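Local coordinates for YfkN protein (Bacillus subtilis subsp. subtilis, PDB 3GVE) that belongs to the calcineurin-like phosphoesterase family of metal-dependent proteins and carries a manganese ion and a magnesium ion side by side, at residues Gln161-Pro173 against Met203-His216. Residues are numbered along the deposited sequence; the frame is centred on the assembly and turned at random.
Sequences QKVKVGYIGFVPP and MKAEGADVIIALAH. With MG (magnesium ion), chain D.
Met203, a selenomethionine in the last turn of helix 192-205, lays its bent tail over strand 161-170: CE sits 3.7 Å from Gly166 CA, and SE rests 3.9 Å from Ile168 CB. This is the beta-alpha-beta crossover of a calcineurin-like phosphoesterase: helix 192-205 packs on one face of the sheet on the way from strand 161-170 to its parallel neighbour 210-215. Gly166 has no side chain, so the methyl can settle directly on its backbone. A Schellman motif with Gly207 as C-prime residue ends the helix. Just beyond, Asp209 ties the two segments together: OD2 takes the Lys164 N-H at 2.9 Å, nearly straight (175°) and on the anti side of the carboxylate, while Lys164 O receives both Asp209 N and Val210 N. On the face away from the helix, Ile212 CD1 touches both Val165 CG1 (3.7 Å) and Tyr167 CE1 (3.8 Å), its side chain running alongside that of Tyr167, and strand 57-61 covers Val165 and Tyr167. The pairing runs on to His216, whose N bonds Phe170 O. With CG anti to its backbone N (chi1 -169°), the imidazole reaches beyond the strand end; Asn62 O holds ND1, and alongside Asp64, Asn108 and His249, NE2 binds the magnesium ion at 2.3 Å.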
# COMPACT_ATOMS: atom_id res chain seq x y z
N GLN A 161 -0.10 -42.92 11.53
CA GLN A 161 -1.45 -42.87 11.01
C GLN A 161 -1.40 -42.21 9.63
O GLN A 161 -0.96 -41.09 9.49
CB GLN A 161 -2.40 -42.09 11.93
CG GLN A 161 -2.52 -42.63 13.34
CD GLN A 161 -3.15 -44.01 13.39
OE1 GLN A 161 -3.78 -44.46 12.45
NE2 GLN A 161 -2.96 -44.68 14.51
N LYS A 162 -1.82 -42.95 8.63
CA LYS A 162 -1.91 -42.41 7.28
C LYS A 162 -3.18 -41.60 7.17
O LYS A 162 -4.25 -42.12 7.38
CB LYS A 162 -1.87 -43.54 6.26
CG LYS A 162 -0.52 -44.20 6.27
CD LYS A 162 -0.31 -45.08 5.11
CE LYS A 162 1.15 -45.15 4.78
NZ LYS A 162 1.89 -45.85 5.84
N VAL A 163 -3.02 -40.32 6.86
CA VAL A 163 -4.12 -39.38 6.75
C VAL A 163 -4.02 -38.65 5.40
O VAL A 163 -2.99 -38.11 5.08
CB VAL A 163 -4.10 -38.35 7.91
CG1 VAL A 163 -5.26 -37.37 7.80
CG2 VAL A 163 -4.11 -39.09 9.25
N LYS A 164 -5.09 -38.69 4.62
CA LYS A 164 -5.07 -38.02 3.29
C LYS A 164 -5.57 -36.58 3.47
O LYS A 164 -6.66 -36.35 3.91
CB LYS A 164 -5.92 -38.76 2.33
CG LYS A 164 -5.26 -39.93 1.66
CD LYS A 164 -6.20 -40.66 0.66
CE LYS A 164 -5.54 -41.99 0.21
NZ LYS A 164 -6.19 -42.36 -1.07
N VAL A 165 -4.65 -35.66 3.20
CA VAL A 165 -4.93 -34.22 3.31
C VAL A 165 -5.13 -33.65 1.94
O VAL A 165 -4.28 -33.80 1.04
CB VAL A 165 -3.77 -33.50 4.01
CG1 VAL A 165 -4.04 -32.00 4.23
CG2 VAL A 165 -3.54 -34.16 5.40
N GLY A 166 -6.22 -32.96 1.76
CA GLY A 166 -6.56 -32.28 0.53
C GLY A 166 -6.44 -30.77 0.62
O GLY A 166 -6.76 -30.21 1.70
N TYR A 167 -6.01 -30.12 -0.43
CA TYR A 167 -6.00 -28.67 -0.47
C TYR A 167 -6.86 -28.24 -1.64
O TYR A 167 -6.73 -28.78 -2.73
CB TYR A 167 -4.58 -28.15 -0.67
CG TYR A 167 -3.57 -28.64 0.36
CD1 TYR A 167 -3.33 -27.95 1.53
CD2 TYR A 167 -2.85 -29.81 0.13
CE1 TYR A 167 -2.40 -28.41 2.45
CE2 TYR A 167 -1.91 -30.26 1.03
CZ TYR A 167 -1.69 -29.56 2.19
OH TYR A 167 -0.75 -30.02 3.09
N ILE A 168 -7.68 -27.24 -1.40
CA ILE A 168 -8.49 -26.61 -2.44
C ILE A 168 -8.33 -25.10 -2.29
O ILE A 168 -8.20 -24.60 -1.19
CB ILE A 168 -9.99 -27.03 -2.33
CG1 ILE A 168 -10.81 -26.46 -3.50
CG2 ILE A 168 -10.59 -26.63 -0.97
CD1 ILE A 168 -12.24 -27.06 -3.61
N GLY A 169 -8.34 -24.38 -3.40
CA GLY A 169 -8.15 -22.93 -3.35
C GLY A 169 -9.20 -22.17 -4.14
O GLY A 169 -9.75 -22.67 -5.08
N PHE A 170 -9.43 -20.93 -3.72
CA PHE A 170 -10.42 -20.02 -4.32
C PHE A 170 -9.89 -18.61 -4.44
O PHE A 170 -9.16 -18.14 -3.59
CB PHE A 170 -11.71 -19.98 -3.48
CG PHE A 170 -12.22 -21.33 -3.10
CD1 PHE A 170 -12.91 -22.11 -4.01
CD2 PHE A 170 -11.97 -21.82 -1.85
CE1 PHE A 170 -13.36 -23.36 -3.65
CE2 PHE A 170 -12.43 -23.07 -1.48
CZ PHE A 170 -13.13 -23.85 -2.39
N VAL A 171 -10.31 -17.93 -5.50
CA VAL A 171 -9.97 -16.52 -5.74
C VAL A 171 -11.26 -15.73 -5.99
O VAL A 171 -12.26 -16.29 -6.40
CB VAL A 171 -8.97 -16.39 -6.93
CG1 VAL A 171 -9.68 -16.64 -8.27
CG2 VAL A 171 -8.26 -15.03 -6.93
N PRO A 172 -11.27 -14.43 -5.72
CA PRO A 172 -12.52 -13.69 -5.94
C PRO A 172 -12.86 -13.56 -7.43
O PRO A 172 -12.00 -13.36 -8.26
CB PRO A 172 -12.24 -12.30 -5.34
CG PRO A 172 -11.16 -12.57 -4.30
CD PRO A 172 -10.28 -13.61 -4.99
N PRO A 173 -14.15 -13.68 -7.76
CA PRO A 173 -14.57 -13.55 -9.16
C PRO A 173 -14.33 -12.16 -9.75
O PRO A 173 -14.32 -12.04 -10.96
CB PRO A 173 -16.08 -13.87 -9.12
CG PRO A 173 -16.34 -14.49 -7.83
CD PRO A 173 -15.26 -14.07 -6.88
N MSE A 203 -13.33 -34.64 -3.92
CA MSE A 203 -12.23 -34.83 -3.01
C MSE A 203 -12.56 -35.92 -2.01
O MSE A 203 -11.72 -36.74 -1.71
CB MSE A 203 -11.89 -33.52 -2.27
CG MSE A 203 -11.48 -32.38 -3.19
SE MSE A 203 -11.21 -30.71 -2.21
CE MSE A 203 -9.51 -31.17 -1.33
N LYS A 204 -13.79 -35.91 -1.48
CA LYS A 204 -14.16 -36.96 -0.56
C LYS A 204 -14.13 -38.33 -1.27
O LYS A 204 -13.64 -39.30 -0.71
CB LYS A 204 -15.52 -36.64 0.05
CG LYS A 204 -15.50 -35.43 0.99
CD LYS A 204 -14.30 -35.43 1.90
CE LYS A 204 -14.60 -36.05 3.25
NZ LYS A 204 -13.49 -35.87 4.24
N ALA A 205 -14.61 -38.38 -2.50
CA ALA A 205 -14.55 -39.64 -3.32
C ALA A 205 -13.15 -40.13 -3.44
O ALA A 205 -12.93 -41.39 -3.38
CB ALA A 205 -15.19 -39.37 -4.69
N GLU A 206 -12.18 -39.26 -3.71
CA GLU A 206 -10.79 -39.64 -3.82
C GLU A 206 -10.09 -39.88 -2.49
O GLU A 206 -8.84 -40.13 -2.50
CB GLU A 206 -10.02 -38.65 -4.72
CG GLU A 206 -10.63 -38.48 -6.10
CD GLU A 206 -10.60 -39.79 -6.94
OE1 GLU A 206 -9.77 -40.69 -6.62
OE2 GLU A 206 -11.39 -39.87 -7.92
N GLY A 207 -10.82 -39.85 -1.40
CA GLY A 207 -10.27 -40.29 -0.14
C GLY A 207 -9.77 -39.23 0.82
O GLY A 207 -9.24 -39.56 1.85
N ALA A 208 -9.98 -37.97 0.51
CA ALA A 208 -9.53 -36.93 1.44
C ALA A 208 -10.12 -37.13 2.82
O ALA A 208 -11.31 -37.23 2.96
CB ALA A 208 -9.88 -35.53 0.91
N ASP A 209 -9.26 -37.18 3.83
CA ASP A 209 -9.68 -37.26 5.23
C ASP A 209 -9.82 -35.89 5.89
O ASP A 209 -10.66 -35.68 6.74
CB ASP A 209 -8.68 -38.08 6.03
CG ASP A 209 -8.64 -39.52 5.62
OD1 ASP A 209 -9.73 -40.13 5.56
OD2 ASP A 209 -7.54 -40.00 5.36
N VAL A 210 -8.93 -34.97 5.50
CA VAL A 210 -8.90 -33.60 6.01
C VAL A 210 -8.83 -32.68 4.81
O VAL A 210 -8.04 -32.91 3.93
CB VAL A 210 -7.65 -33.37 6.89
CG1 VAL A 210 -7.54 -31.90 7.31
CG2 VAL A 210 -7.69 -34.28 8.12
N ILE A 211 -9.68 -31.66 4.78
CA ILE A 211 -9.72 -30.73 3.66
C ILE A 211 -9.39 -29.32 4.15
O ILE A 211 -10.06 -28.79 5.04
CB ILE A 211 -11.10 -30.76 2.93
CG1 ILE A 211 -11.29 -32.10 2.19
CG2 ILE A 211 -11.21 -29.59 1.95
CD1 ILE A 211 -12.66 -32.27 1.56
N ILE A 212 -8.37 -28.72 3.52
CA ILE A 212 -7.90 -27.33 3.90
C ILE A 212 -8.23 -26.43 2.74
O ILE A 212 -7.83 -26.69 1.58
CB ILE A 212 -6.41 -27.35 4.19
CG1 ILE A 212 -6.11 -28.28 5.39
CG2 ILE A 212 -5.97 -25.92 4.51
CD1 ILE A 212 -4.66 -28.63 5.53
N ALA A 213 -9.02 -25.39 3.01
CA ALA A 213 -9.33 -24.40 1.99
C ALA A 213 -8.35 -23.25 2.04
O ALA A 213 -8.28 -22.58 3.13
CB ALA A 213 -10.77 -23.87 2.24
N LEU A 214 -7.66 -23.01 0.95
CA LEU A 214 -6.86 -21.82 0.77
C LEU A 214 -7.78 -20.80 0.09
O LEU A 214 -7.85 -20.69 -1.12
CB LEU A 214 -5.61 -22.15 -0.04
CG LEU A 214 -4.82 -23.36 0.52
CD1 LEU A 214 -3.61 -23.67 -0.34
CD2 LEU A 214 -4.41 -23.19 1.97
N ALA A 215 -8.53 -20.10 0.93
CA ALA A 215 -9.58 -19.22 0.46
C ALA A 215 -9.07 -17.79 0.38
O ALA A 215 -9.01 -17.10 1.37
CB ALA A 215 -10.78 -19.31 1.40
N HIS A 216 -8.69 -17.38 -0.82
CA HIS A 216 -8.19 -16.01 -0.99
C HIS A 216 -9.38 -15.08 -1.11
O HIS A 216 -9.80 -14.68 -2.18
CB HIS A 216 -7.22 -15.79 -2.17
CG HIS A 216 -6.57 -14.44 -2.11
ND1 HIS A 216 -5.41 -14.23 -1.40
CD2 HIS A 216 -6.98 -13.22 -2.54
CE1 HIS A 216 -5.11 -12.94 -1.43
NE2 HIS A 216 -6.04 -12.31 -2.12
MG MG D . -6.26 -10.08 -2.74
O HOH W 1 -5.78 -8.28 -1.16